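Local coordinates for testis-expressed protein 101 (Mus musculus, PDB 7BPS) that plays a role in fertilization by controlling sperm binding to the zona pellucida and migration of sperm into the oviduct, probably through the adhesion molecule ADAM3, at residues Cys38-Leu43 / Asn94-Leu99; Glu66-Ile71 / Tyr84-Asn89; Arg118-Cys123 / Lys163-Thr168; Val124-Cys129 / Ala158-Lys163; Leu149-Gly154 / Gly181-Lys186. All blocks are in the same frame, centred on the assembly; numbering follows the deposited sequence.

Interaction 1: Cys38-Leu43 / Asn94-Leu99. With SO4 (sulfate ion), chain G.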
# COMPACT_ATOMS: atom_id res chain seq x y z
N CYS A 38 3.44 -18.18 -8.21
CA CYS A 38 4.01 -16.83 -8.04
C CYS A 38 2.93 -15.83 -7.60
O CYS A 38 1.75 -15.99 -7.95
CB CYS A 38 4.63 -16.38 -9.35
SG CYS A 38 5.79 -17.59 -10.06
N GLN A 39 3.34 -14.78 -6.90
CA GLN A 39 2.50 -13.57 -6.69
C GLN A 39 3.38 -12.33 -6.84
O GLN A 39 4.61 -12.42 -6.57
CB GLN A 39 1.77 -13.63 -5.35
CG GLN A 39 2.68 -13.57 -4.13
CD GLN A 39 3.07 -12.18 -3.70
OE1 GLN A 39 2.39 -11.20 -4.03
NE2 GLN A 39 4.16 -12.10 -2.93
N GLU A 40 2.76 -11.23 -7.28
CA GLU A 40 3.32 -9.86 -7.20
C GLU A 40 2.21 -9.00 -6.58
O GLU A 40 1.09 -8.99 -7.13
CB GLU A 40 3.79 -9.37 -8.57
CG GLU A 40 2.72 -9.48 -9.64
CD GLU A 40 3.19 -9.33 -11.08
OE1 GLU A 40 2.30 -9.17 -11.94
OE2 GLU A 40 4.42 -9.35 -11.33
N THR A 41 2.49 -8.39 -5.44
CA THR A 41 1.53 -7.55 -4.68
C THR A 41 2.23 -6.25 -4.32
O THR A 41 3.32 -6.31 -3.74
CB THR A 41 1.05 -8.26 -3.42
OG1 THR A 41 0.46 -9.49 -3.82
CG2 THR A 41 0.08 -7.43 -2.61
N VAL A 42 1.61 -5.12 -4.63
CA VAL A 42 2.13 -3.79 -4.22
C VAL A 42 1.00 -3.00 -3.59
O VAL A 42 -0.11 -3.07 -4.11
CB VAL A 42 2.76 -3.05 -5.41
CG1 VAL A 42 1.78 -2.88 -6.58
CG2 VAL A 42 3.35 -1.74 -4.99
N LEU A 43 1.29 -2.29 -2.51
CA LEU A 43 0.37 -1.33 -1.84
C LEU A 43 1.05 0.03 -1.86
O LEU A 43 2.24 0.10 -1.51
CB LEU A 43 0.11 -1.80 -0.41
CG LEU A 43 -0.79 -0.91 0.44
CD1 LEU A 43 -2.14 -0.65 -0.20
CD2 LEU A 43 -1.00 -1.53 1.80
N ASN A 94 5.09 -13.62 -12.50
CA ASN A 94 5.04 -12.39 -11.65
C ASN A 94 6.16 -11.44 -12.09
O ASN A 94 7.09 -11.20 -11.32
CB ASN A 94 5.14 -12.72 -10.16
CG ASN A 94 6.43 -13.42 -9.77
OD1 ASN A 94 7.14 -13.97 -10.62
ND2 ASN A 94 6.73 -13.42 -8.48
N ASN A 95 6.04 -10.90 -13.30
CA ASN A 95 7.13 -10.21 -14.03
C ASN A 95 6.77 -8.74 -14.32
O ASN A 95 7.47 -8.10 -15.12
CB ASN A 95 7.47 -11.00 -15.29
CG ASN A 95 6.37 -10.99 -16.34
OD1 ASN A 95 5.21 -10.68 -16.05
ND2 ASN A 95 6.73 -11.30 -17.58
N LYS A 96 5.75 -8.18 -13.67
CA LYS A 96 5.43 -6.74 -13.82
C LYS A 96 6.68 -5.92 -13.44
O LYS A 96 7.28 -6.21 -12.40
CB LYS A 96 4.21 -6.39 -12.97
CG LYS A 96 3.66 -4.99 -13.19
CD LYS A 96 2.17 -4.90 -12.94
CE LYS A 96 1.59 -3.53 -13.24
NZ LYS A 96 1.74 -3.14 -14.66
N ASP A 97 7.09 -4.96 -14.27
CA ASP A 97 8.36 -4.20 -14.12
C ASP A 97 8.05 -2.81 -13.56
O ASP A 97 8.93 -2.22 -12.91
CB ASP A 97 9.12 -4.20 -15.45
CG ASP A 97 9.27 -2.87 -16.16
OD1 ASP A 97 10.00 -2.00 -15.63
OD2 ASP A 97 8.70 -2.74 -17.28
N SER A 98 6.83 -2.32 -13.77
CA SER A 98 6.45 -0.89 -13.67
C SER A 98 5.07 -0.78 -13.01
O SER A 98 4.23 -1.70 -13.20
CB SER A 98 6.49 -0.24 -15.06
OG SER A 98 5.33 0.53 -15.36
N LEU A 99 4.84 0.30 -12.27
CA LEU A 99 3.58 0.58 -11.54
C LEU A 99 2.72 1.58 -12.32
O LEU A 99 1.75 2.14 -11.73
CB LEU A 99 3.95 1.13 -10.17
CG LEU A 99 4.87 0.25 -9.32
CD1 LEU A 99 4.98 0.83 -7.92
CD2 LEU A 99 4.38 -1.18 -9.25
S SO4 G . 4.91 -3.85 -17.01
O1 SO4 G . 3.63 -4.51 -17.13
O2 SO4 G . 5.17 -3.07 -18.20
O3 SO4 G . 4.89 -2.98 -15.86
O4 SO4 G . 5.95 -4.84 -16.85

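Interaction 2: Glu66-Ile71 / Tyr84-Asn89. With NAG (2-acetamido-2-deoxy-beta-D-glucopyranose), chain D.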
# COMPACT_ATOMS: atom_id res chain seq x y z
N GLU A 66 -5.51 -17.76 -9.17
CA GLU A 66 -4.78 -16.93 -10.14
C GLU A 66 -5.55 -15.63 -10.43
O GLU A 66 -5.44 -15.11 -11.57
CB GLU A 66 -4.59 -17.69 -11.45
CG GLU A 66 -3.65 -18.87 -11.35
CD GLU A 66 -3.24 -19.33 -12.75
OE1 GLU A 66 -2.33 -18.70 -13.33
OE2 GLU A 66 -3.90 -20.23 -13.30
N ALA A 67 -6.23 -15.06 -9.43
CA ALA A 67 -6.89 -13.75 -9.58
C ALA A 67 -5.85 -12.63 -9.70
O ALA A 67 -4.76 -12.69 -9.10
CB ALA A 67 -7.85 -13.49 -8.45
N VAL A 68 -6.20 -11.63 -10.49
CA VAL A 68 -5.61 -10.28 -10.50
C VAL A 68 -6.61 -9.34 -9.80
O VAL A 68 -7.74 -9.20 -10.30
CB VAL A 68 -5.36 -9.84 -11.95
CG1 VAL A 68 -4.63 -8.49 -11.99
CG2 VAL A 68 -4.64 -10.92 -12.75
N THR A 69 -6.19 -8.69 -8.71
CA THR A 69 -7.03 -7.80 -7.87
C THR A 69 -6.44 -6.39 -7.84
O THR A 69 -5.26 -6.24 -7.50
CB THR A 69 -7.18 -8.41 -6.48
OG1 THR A 69 -7.71 -9.73 -6.64
CG2 THR A 69 -8.07 -7.59 -5.57
N PHE A 70 -7.23 -5.39 -8.23
CA PHE A 70 -6.90 -3.95 -8.09
C PHE A 70 -7.89 -3.34 -7.09
O PHE A 70 -9.09 -3.44 -7.32
CB PHE A 70 -6.96 -3.20 -9.43
CG PHE A 70 -6.81 -1.71 -9.28
CD1 PHE A 70 -7.91 -0.91 -8.95
CD2 PHE A 70 -5.57 -1.11 -9.39
CE1 PHE A 70 -7.78 0.46 -8.79
CE2 PHE A 70 -5.43 0.26 -9.24
CZ PHE A 70 -6.54 1.05 -8.94
N ILE A 71 -7.41 -2.73 -6.01
CA ILE A 71 -8.30 -2.11 -4.99
C ILE A 71 -7.85 -0.67 -4.74
O ILE A 71 -6.65 -0.43 -4.51
CB ILE A 71 -8.33 -2.93 -3.69
CG1 ILE A 71 -8.86 -4.34 -3.94
CG2 ILE A 71 -9.13 -2.22 -2.61
CD1 ILE A 71 -8.66 -5.29 -2.79
N TYR A 84 -2.35 -3.45 -6.10
CA TYR A 84 -2.39 -4.42 -7.21
C TYR A 84 -1.80 -5.74 -6.73
O TYR A 84 -0.69 -5.70 -6.17
CB TYR A 84 -1.57 -3.88 -8.38
CG TYR A 84 -1.23 -4.91 -9.42
CD1 TYR A 84 -2.08 -5.18 -10.49
CD2 TYR A 84 -0.06 -5.62 -9.33
CE1 TYR A 84 -1.73 -6.11 -11.46
CE2 TYR A 84 0.29 -6.56 -10.27
CZ TYR A 84 -0.54 -6.80 -11.34
OH TYR A 84 -0.15 -7.73 -12.26
N SER A 85 -2.51 -6.85 -6.94
CA SER A 85 -2.09 -8.22 -6.56
C SER A 85 -2.41 -9.19 -7.70
O SER A 85 -3.60 -9.36 -8.08
CB SER A 85 -2.72 -8.64 -5.27
OG SER A 85 -2.12 -9.84 -4.78
N ASN A 86 -1.35 -9.79 -8.24
CA ASN A 86 -1.43 -10.78 -9.33
C ASN A 86 -0.80 -12.08 -8.82
O ASN A 86 0.43 -12.15 -8.75
CB ASN A 86 -0.75 -10.27 -10.60
CG ASN A 86 -0.65 -11.36 -11.64
OD1 ASN A 86 -1.39 -12.34 -11.60
ND2 ASN A 86 0.32 -11.24 -12.53
N TYR A 87 -1.65 -13.05 -8.48
CA TYR A 87 -1.29 -14.46 -8.26
C TYR A 87 -1.41 -15.22 -9.60
O TYR A 87 -2.41 -15.05 -10.31
CB TYR A 87 -2.20 -15.05 -7.19
CG TYR A 87 -1.83 -14.66 -5.79
CD1 TYR A 87 -1.77 -13.33 -5.41
CD2 TYR A 87 -1.57 -15.61 -4.82
CE1 TYR A 87 -1.46 -12.95 -4.11
CE2 TYR A 87 -1.25 -15.26 -3.52
CZ TYR A 87 -1.19 -13.92 -3.16
OH TYR A 87 -0.86 -13.56 -1.88
N CYS A 88 -0.39 -16.00 -9.95
CA CYS A 88 -0.27 -16.64 -11.28
C CYS A 88 0.62 -17.88 -11.18
O CYS A 88 1.59 -17.89 -10.39
CB CYS A 88 0.27 -15.66 -12.31
SG CYS A 88 1.94 -15.09 -11.91
N ASN A 89 0.30 -18.87 -12.00
CA ASN A 89 0.73 -20.27 -11.79
C ASN A 89 1.50 -20.79 -13.00
O ASN A 89 1.15 -21.86 -13.47
CB ASN A 89 -0.49 -21.14 -11.51
CG ASN A 89 -0.09 -22.45 -10.91
OD1 ASN A 89 1.09 -22.63 -10.60
ND2 ASN A 89 -1.05 -23.35 -10.75
C1 NAG D . -0.87 -24.66 -10.20
C2 NAG D . -2.18 -25.18 -9.68
C3 NAG D . -2.05 -26.57 -9.09
C4 NAG D . -1.53 -27.43 -10.24
C5 NAG D . -0.17 -26.87 -10.68
C6 NAG D . 0.56 -27.73 -11.71
C7 NAG D . -3.47 -23.19 -9.23
C8 NAG D . -4.07 -22.38 -8.11
N2 NAG D . -2.74 -24.23 -8.77
O3 NAG D . -3.31 -27.07 -8.61
O4 NAG D . -1.45 -28.82 -9.84
O5 NAG D . -0.38 -25.55 -11.21
O6 NAG D . -0.36 -28.22 -12.70
O7 NAG D . -3.64 -22.94 -10.44
O HOH W 1 -5.56 -11.41 -6.60

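Interaction 3: Arg118-Cys123 / Lys163-Thr168. With SO4 (sulfate ion), chain H.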
# COMPACT_ATOMS: atom_id res chain seq x y z
N ARG A 118 -11.19 23.53 6.77
CA ARG A 118 -10.57 22.65 7.80
C ARG A 118 -9.10 22.46 7.44
O ARG A 118 -8.74 22.60 6.27
CB ARG A 118 -11.36 21.35 7.89
CG ARG A 118 -12.86 21.56 8.07
CD ARG A 118 -13.22 22.44 9.26
NE ARG A 118 -14.24 21.81 10.09
CZ ARG A 118 -14.04 21.27 11.30
NH1 ARG A 118 -12.84 21.30 11.87
NH2 ARG A 118 -15.05 20.71 11.94
N HIS A 119 -8.28 22.19 8.46
CA HIS A 119 -6.83 21.89 8.39
C HIS A 119 -6.54 20.62 9.20
O HIS A 119 -7.24 20.37 10.18
CB HIS A 119 -6.03 23.11 8.86
CG HIS A 119 -6.40 24.37 8.14
ND1 HIS A 119 -7.63 25.00 8.35
CD2 HIS A 119 -5.75 25.10 7.22
CE1 HIS A 119 -7.69 26.08 7.58
NE2 HIS A 119 -6.54 26.17 6.89
N CYS A 120 -5.59 19.80 8.76
CA CYS A 120 -5.17 18.55 9.43
C CYS A 120 -3.66 18.40 9.31
O CYS A 120 -3.07 18.66 8.25
CB CYS A 120 -5.78 17.30 8.83
SG CYS A 120 -7.57 17.33 8.65
N PRO A 121 -3.01 17.95 10.41
CA PRO A 121 -1.63 17.51 10.37
C PRO A 121 -1.55 16.42 9.31
O PRO A 121 -2.41 15.53 9.28
CB PRO A 121 -1.35 16.97 11.78
CG PRO A 121 -2.43 17.58 12.65
CD PRO A 121 -3.61 17.83 11.75
N THR A 122 -0.54 16.51 8.45
CA THR A 122 -0.44 15.69 7.23
C THR A 122 0.96 15.07 7.15
O THR A 122 1.94 15.82 7.18
CB THR A 122 -0.74 16.54 5.99
OG1 THR A 122 -2.05 17.13 6.15
CG2 THR A 122 -0.62 15.74 4.70
N CYS A 123 1.05 13.76 6.96
CA CYS A 123 2.34 13.07 6.72
C CYS A 123 2.11 11.60 6.32
O CYS A 123 1.03 11.06 6.56
CB CYS A 123 3.22 13.14 7.96
SG CYS A 123 2.59 12.14 9.34
N LYS A 163 -1.12 10.59 8.46
CA LYS A 163 -1.99 11.69 8.97
C LYS A 163 -2.47 12.53 7.80
O LYS A 163 -1.66 12.74 6.87
CB LYS A 163 -1.23 12.57 9.96
CG LYS A 163 -0.64 11.81 11.14
CD LYS A 163 0.06 12.70 12.11
CE LYS A 163 0.64 11.94 13.28
NZ LYS A 163 0.95 12.90 14.36
N GLY A 164 -3.70 13.03 7.86
CA GLY A 164 -4.16 14.05 6.90
C GLY A 164 -5.66 14.17 6.82
O GLY A 164 -6.36 13.37 7.49
N CYS A 165 -6.12 15.13 6.02
CA CYS A 165 -7.50 15.22 5.53
C CYS A 165 -7.82 13.96 4.73
O CYS A 165 -6.97 13.52 3.92
CB CYS A 165 -7.73 16.46 4.68
SG CYS A 165 -7.03 17.97 5.39
N THR A 166 -9.00 13.37 4.94
CA THR A 166 -9.38 12.16 4.19
C THR A 166 -10.89 12.14 3.94
O THR A 166 -11.61 12.85 4.65
CB THR A 166 -8.87 10.92 4.92
OG1 THR A 166 -9.12 9.78 4.11
CG2 THR A 166 -9.52 10.76 6.27
N THR A 167 -11.30 11.38 2.93
CA THR A 167 -12.71 11.03 2.59
C THR A 167 -13.19 9.87 3.46
O THR A 167 -14.42 9.72 3.61
CB THR A 167 -12.80 10.66 1.11
OG1 THR A 167 -11.84 9.64 0.82
CG2 THR A 167 -12.54 11.85 0.21
N THR A 168 -12.28 9.06 4.01
CA THR A 168 -12.70 7.84 4.76
C THR A 168 -13.30 8.28 6.11
O THR A 168 -13.08 9.42 6.55
CB THR A 168 -11.58 6.79 4.84
OG1 THR A 168 -12.23 5.58 5.24
CG2 THR A 168 -10.47 7.16 5.80
S SO4 H . -9.27 23.76 11.64
O1 SO4 H . -10.63 24.25 11.66
O2 SO4 H . -8.41 24.76 11.04
O3 SO4 H . -8.83 23.52 12.98
O4 SO4 H . -9.21 22.52 10.89
O HOH W 2 -4.11 16.64 4.44

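Interaction 4: Val124-Cys129 / Ala158-Lys163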
# COMPACT_ATOMS: atom_id res chain seq x y z
N VAL A 124 3.14 11.00 5.75
CA VAL A 124 3.29 9.53 5.62
C VAL A 124 4.74 9.20 5.91
O VAL A 124 5.65 9.99 5.58
CB VAL A 124 2.91 8.98 4.23
CG1 VAL A 124 1.45 9.20 3.92
CG2 VAL A 124 3.79 9.55 3.14
N ALA A 125 4.95 8.06 6.53
CA ALA A 125 6.31 7.54 6.79
C ALA A 125 6.22 6.05 7.12
O ALA A 125 5.21 5.58 7.70
CB ALA A 125 6.97 8.34 7.91
N LEU A 126 7.24 5.32 6.70
CA LEU A 126 7.62 4.03 7.30
C LEU A 126 8.18 4.34 8.68
O LEU A 126 9.05 5.20 8.78
CB LEU A 126 8.65 3.38 6.39
CG LEU A 126 8.03 2.88 5.10
CD1 LEU A 126 9.11 2.60 4.07
CD2 LEU A 126 7.18 1.65 5.36
N GLY A 127 7.59 3.73 9.70
CA GLY A 127 7.88 4.04 11.10
C GLY A 127 7.02 5.19 11.58
O GLY A 127 5.80 5.03 11.67
N SER A 128 7.67 6.30 11.92
CA SER A 128 7.02 7.52 12.44
C SER A 128 7.41 8.71 11.57
O SER A 128 8.57 8.77 11.09
CB SER A 128 7.38 7.74 13.88
OG SER A 128 6.49 7.01 14.70
N CYS A 129 6.44 9.59 11.32
CA CYS A 129 6.66 10.89 10.64
C CYS A 129 7.63 11.69 11.51
O CYS A 129 7.42 11.72 12.75
CB CYS A 129 5.36 11.66 10.47
SG CYS A 129 4.14 10.78 9.46
N ALA A 158 6.18 -4.38 8.75
CA ALA A 158 6.37 -2.92 8.65
C ALA A 158 5.27 -2.17 9.41
O ALA A 158 4.21 -2.76 9.63
CB ALA A 158 6.38 -2.56 7.19
N THR A 159 5.51 -0.92 9.80
CA THR A 159 4.48 0.05 10.22
C THR A 159 4.56 1.30 9.32
O THR A 159 5.68 1.74 8.96
CB THR A 159 4.62 0.68 11.61
OG1 THR A 159 5.97 0.68 12.05
CG2 THR A 159 3.75 0.04 12.65
N VAL A 160 3.40 1.89 9.08
CA VAL A 160 3.23 3.13 8.30
C VAL A 160 2.41 4.07 9.16
O VAL A 160 1.30 3.67 9.60
CB VAL A 160 2.59 2.85 6.94
CG1 VAL A 160 2.47 4.13 6.13
CG2 VAL A 160 3.35 1.78 6.17
N GLN A 161 2.95 5.25 9.44
CA GLN A 161 2.18 6.34 10.06
C GLN A 161 1.60 7.22 8.94
O GLN A 161 2.36 7.56 7.98
CB GLN A 161 3.05 7.10 11.04
CG GLN A 161 2.29 8.24 11.68
CD GLN A 161 2.90 8.70 12.98
OE1 GLN A 161 2.20 8.80 13.98
NE2 GLN A 161 4.18 8.99 12.96
N VAL A 162 0.30 7.53 9.05
CA VAL A 162 -0.46 8.29 8.03
C VAL A 162 -1.33 9.31 8.76
O VAL A 162 -2.21 8.90 9.58
CB VAL A 162 -1.32 7.38 7.15
CG1 VAL A 162 -2.00 8.19 6.05
CG2 VAL A 162 -0.52 6.25 6.54
N LYS A 163 -1.12 10.59 8.46
CA LYS A 163 -1.99 11.69 8.97
C LYS A 163 -2.47 12.53 7.80
O LYS A 163 -1.66 12.74 6.87
CB LYS A 163 -1.23 12.57 9.96
CG LYS A 163 -0.64 11.81 11.14
CD LYS A 163 0.06 12.70 12.11
CE LYS A 163 0.64 11.94 13.28
NZ LYS A 163 0.95 12.90 14.36

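Interaction 5: Leu149-Gly154 / Gly181-Lys186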
# COMPACT_ATOMS: atom_id res chain seq x y z
N LEU A 149 -0.60 1.78 10.42
CA LEU A 149 -0.85 0.54 9.68
C LEU A 149 0.26 -0.43 10.04
O LEU A 149 1.41 -0.08 9.83
CB LEU A 149 -0.90 0.81 8.18
CG LEU A 149 -2.01 1.77 7.75
CD1 LEU A 149 -2.00 1.90 6.23
CD2 LEU A 149 -3.38 1.33 8.25
N GLU A 150 -0.12 -1.60 10.55
CA GLU A 150 0.77 -2.71 10.96
C GLU A 150 0.70 -3.77 9.87
O GLU A 150 -0.40 -4.31 9.65
CB GLU A 150 0.23 -3.21 12.30
CG GLU A 150 1.25 -3.69 13.27
CD GLU A 150 2.09 -2.53 13.73
OE1 GLU A 150 1.51 -1.52 14.27
OE2 GLU A 150 3.34 -2.63 13.53
N PHE A 151 1.79 -4.04 9.16
CA PHE A 151 1.86 -5.11 8.13
C PHE A 151 2.72 -6.27 8.63
O PHE A 151 3.75 -6.04 9.28
CB PHE A 151 2.41 -4.56 6.83
CG PHE A 151 1.55 -3.48 6.24
CD1 PHE A 151 0.51 -3.80 5.40
CD2 PHE A 151 1.81 -2.15 6.51
CE1 PHE A 151 -0.26 -2.79 4.83
CE2 PHE A 151 1.06 -1.15 5.93
CZ PHE A 151 0.02 -1.47 5.10
N SER A 152 2.27 -7.50 8.35
CA SER A 152 2.95 -8.75 8.79
C SER A 152 2.76 -9.82 7.73
O SER A 152 1.86 -9.70 6.92
CB SER A 152 2.52 -9.20 10.17
OG SER A 152 1.12 -9.26 10.25
N GLY A 153 3.68 -10.77 7.69
CA GLY A 153 3.66 -11.87 6.71
C GLY A 153 4.46 -11.49 5.50
O GLY A 153 4.74 -10.29 5.33
N GLY A 154 4.86 -12.51 4.73
CA GLY A 154 5.43 -12.38 3.39
C GLY A 154 6.80 -11.77 3.41
O GLY A 154 7.23 -11.35 2.33
N GLY A 181 -2.63 -9.45 -0.64
CA GLY A 181 -1.80 -10.57 -1.12
C GLY A 181 -1.28 -11.35 0.08
O GLY A 181 -2.07 -11.73 0.94
N PRO A 182 0.05 -11.50 0.24
CA PRO A 182 0.59 -12.29 1.34
C PRO A 182 0.68 -11.52 2.66
O PRO A 182 1.08 -12.11 3.62
CB PRO A 182 1.98 -12.66 0.83
CG PRO A 182 2.39 -11.48 -0.01
CD PRO A 182 1.10 -10.94 -0.61
N MET A 183 0.29 -10.24 2.67
CA MET A 183 0.44 -9.35 3.86
C MET A 183 -0.88 -9.31 4.62
O MET A 183 -1.93 -9.32 3.99
CB MET A 183 0.82 -7.92 3.47
CG MET A 183 2.16 -7.78 2.81
SD MET A 183 2.51 -6.04 2.44
CE MET A 183 2.07 -5.96 0.70
N THR A 184 -0.81 -9.24 5.95
CA THR A 184 -1.93 -8.95 6.87
C THR A 184 -1.80 -7.49 7.30
O THR A 184 -0.63 -7.04 7.45
CB THR A 184 -1.85 -9.96 8.02
OG1 THR A 184 -2.06 -11.23 7.40
CG2 THR A 184 -2.86 -9.73 9.12
N VAL A 185 -2.93 -6.82 7.53
CA VAL A 185 -3.03 -5.37 7.90
C VAL A 185 -3.84 -5.24 9.16
O VAL A 185 -4.99 -5.69 9.14
CB VAL A 185 -3.73 -4.50 6.83
CG1 VAL A 185 -3.18 -3.09 6.87
CG2 VAL A 185 -3.63 -5.08 5.44
N LYS A 186 -3.32 -4.50 10.13
CA LYS A 186 -4.08 -3.96 11.29
C LYS A 186 -4.04 -2.44 11.18
O LYS A 186 -2.98 -1.89 10.85
CB LYS A 186 -3.49 -4.45 12.61
CG LYS A 186 -3.71 -5.94 12.90
CD LYS A 186 -3.89 -6.30 14.39
CE LYS A 186 -3.62 -7.76 14.71
NZ LYS A 186 -2.16 -8.05 14.72

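Interaction 1: Cys38-Leu43 / Asn94-Leu99
The amide of Asn94 lies against the start of segment 38-43, with its CG 3.5 Å from Cys38 CB. Asn94 CG is wedged between its own backbone N and carbonyl carbon (chi1 61°), which turns the amide back toward the strand, where ND2 donates to Gln39 O at 3.0 Å. This bond is nearly straight (166°) and leaves almost in the amide plane, yet ND2 stands above the carbonyl plane of Gln39. ND2 also donates to Gln8 O, so two acceptors fix the rotation of the amide. Glu40 extends past Asn94 with its carboxylate plane 31° from that of the amide. Its OE2 receives Lys96 N at 2.9 Å, although OE2 is modelled too close to the Asn94 backbone for its exact place to be certain. OE1 is held by Tyr84 OH and Asn86 ND2. The Lys96 side chain crosses Glu40 at about a right angle, then carries NZ away to Ser101 and, weakly, to a sulfate that Asp97 N grips at 2.8 Å (Asp97 N to O4). Farther along, Val42 CG1 meets Leu99 CD2 at 4.1 Å. Cys93-Asn94 is the Cys-Asn pair that closes Ly6/uPAR domains. Here the loop following strand 80-88 folds over strand 37-46, which lies between strands 52-61 and 80-88, while the Cys7-Cys38 disulfide ties strand 37-46 to strand 6-16.

Interaction 2: Glu66-Ile71 / Tyr84-Asn89
Thr69 and Ser85 face each other as a hydrogen-bonded antiparallel pair, and this is where the contact is tightest. Thr69 N donates to Ser85 O at 2.7 Å, almost straight (168°) and in the carbonyl plane, while Ser85 N returns a bond to Thr69 O at 2.9 Å. Two residues along, Tyr87 N reaches Ala67 O over a longer 3.2 Å. A water lies beside this part, 2.7 Å from Thr69 OG1, and donates to Ser85 O, which therefore takes a second polar partner besides Thr69 N. Ser85 itself is buried, its OG bonded to Thr41. The two segments belong to strands 68-72 and 80-88, the third beta hairpin of the first Ly6/uPAR domain, with 68-72 outermost in its six-stranded antiparallel sheet. The face carrying Val68, Tyr84 and Asn86 is more open to solvent at its Val68 end. Val68 CG1, set anti to its backbone N (chi1 -175°), rests obliquely against the Tyr84 ring at 3.8 Å from CE1, and its CG2 branch lies 3.7 Å from Asn86 OD1. Tyr84 OH and Asn86 ND2 both turn inward to Glu40, whereas Val68 is exposed. Beyond the regular pairing, the exposed Glu66 crosses Asn89 at about a right angle. Asn89 N donates to Glu66 OE1 at 3.0 Å, a bent bond that meets OE1 from above the carboxylate plane. Past it, Asn89 ND2 carries the N-linked sugar through a 1.4 Å covalent bond to its C1, while Cys88 is tied inward to Cys93 by a disulfide.

Interaction 3: Arg118-Cys123 / Lys163-Thr168
Lys163 O is gripped by two neighbouring residues of the other segment: Cys123 N donates to it at 2.9 Å, and Thr122 CA makes a CA-H...O contact at 3.2 Å. Cys123 N stands above the carbonyl plane of Lys163. In return, Lys163 N gives Cys123 O a nearly straight bond (171°), completing one hydrogen-bonded antiparallel pair. The Lys163 chain then runs out fully extended past Cys123, whose SG touches CG of Lys163 at 3.7 Å. At Gly164 the chain turns a corner, with a phi of 162° that suits glycine, and the pairing stops. Beyond the corner, Cys120 SG and Cys165 SG pack 3.4 Å apart without being bonded to each other; Cys120 is joined to Cys144 and Cys165 to Cys137. Such close-set disulfides form the core from which the loops of a Ly6/uPAR domain extend, and Cys123-Cys129 is a third bridge in this second domain. A water spans the segments near the corner, donating to Thr122 OG1 and accepting from Cys165 N. That hydroxyl in turn donates to Cys120 O at 2.8 Å. At the outer end of segment 118-123, His119 N binds a sulfate, probably from the crystallisation liquor, at 2.6 Å from its O4, and His119 ND1 adds a weak bond.

Interaction 4: Val124-Cys129 / Ala158-Lys163
Gly127 N donates to Thr159 O at 2.9 Å, very straight at the hydrogen (174°) although the nitrogen lies above the carbonyl plane. Next to it, Ala125 and Gln161 form a hydrogen-bonded antiparallel pair: Gln161 N reaches Ala125 O at 2.9 Å and Ala125 N reaches Gln161 O at 3.0 Å. Gly127 has a positive phi and begins a turn that brings Cys129 back over Gln161. The Gln161 chain stretches out beneath this turn, with its CG 3.8 Å from Cys129 SG and its CB 3.5 Å from Gly127 O; the N and O of its amide may be exchanged in the model. Across the sheet, on the face of Val124, Leu126, Val160 and Val162, packing takes over. Leu126 CD2 touches Val160 CG2 at 3.9 Å as the two side chains cross at a slant, while Val124 and Val162 lie side by side, pointing the same way, with their CG1 atoms 4.2 Å apart. Val53 of the first domain packs on Val124, Leu126 and Val160, and Leu13 packs on Leu126, so this face belongs to the interface between the domains. Pairing of the first strand of a domain with the returning strand of its central hairpin, here 119-126 with 158-163, belongs to the three-finger Ly6/uPAR fold.

Interaction 5: Leu149-Gly154 / Gly181-Lys186
Glu150 and Lys186 open the pairing of two antiparallel strands, 149-152 and 183-186, whose axes come within 4.7 Å and whose directions differ by 156°. Glu150 N donates to Lys186 O at 2.9 Å in an almost straight bond (176°), and Lys186 N answers to Glu150 O. Two residues along, Ser152 and Thr184 repeat the exchange, with Thr184 N 2.9 Å from Ser152 O. Between them Phe151 and Val185 form a non-hydrogen-bonded pair, where Phe151 CA adds a CA-H...O contact to Thr184 O at 3.2 Å. Beyond Ser152 the chain passes through Gly153 and Gly154, both with positive phi, and leaves the strand beside Pro182. On the buried face Phe151 and Val185 lie side by side, pointing the same way, and Phe151 CE1 meets Val185 CG1 at 3.6 Å. Met183, its CG set opposite its carbonyl carbon (chi1 -64°), brings its sulfur to the same ring. SD is 5.1 Å from the ring centroid and well off the ring normal, an oblique Met-aromatic contact. The other face, with Glu150, Ser152, Thr184 and Lys186, is mostly exposed. There the CB atoms of Glu150 and Lys186 are 3.9 Å apart while their charged ends lead away, and Ser152 OG rests 3.8 Å from Thr184 CB. Strand 143-152 runs between 158-163 and 183-193 in the second Ly6/uPAR domain. From the first domain, Leu43 and Leu55 touch Phe151, Ile45 touches Leu149, and Gln39, Thr41 and Ser57 touch Pro182.

The five contacts fall into two groups, one in each Ly6/uPAR domain. Interactions 1 and 2 have centres about 9 Å apart and share a sheet, with Thr41 OG1 and Ser85 OG 2.8 Å apart between them. Interaction 3 shares Lys163 with interaction 4, and the Cys123-Cys129 disulfide bridges the two. Interaction 4 continues into interaction 5 across strands 143-152 and 158-163, Ala158 O lying 2.8 Å from Phe151 N. Among these contacts the domains touch directly where interaction 5 meets interactions 1 and 2: Leu43 CD2 packs 3.4 Å from Phe151 CE1, and Tyr87 approaches Gly181 and Pro182. The glycan-bearing interaction 2 and interaction 3 are about 30 Å apart, centre to centre.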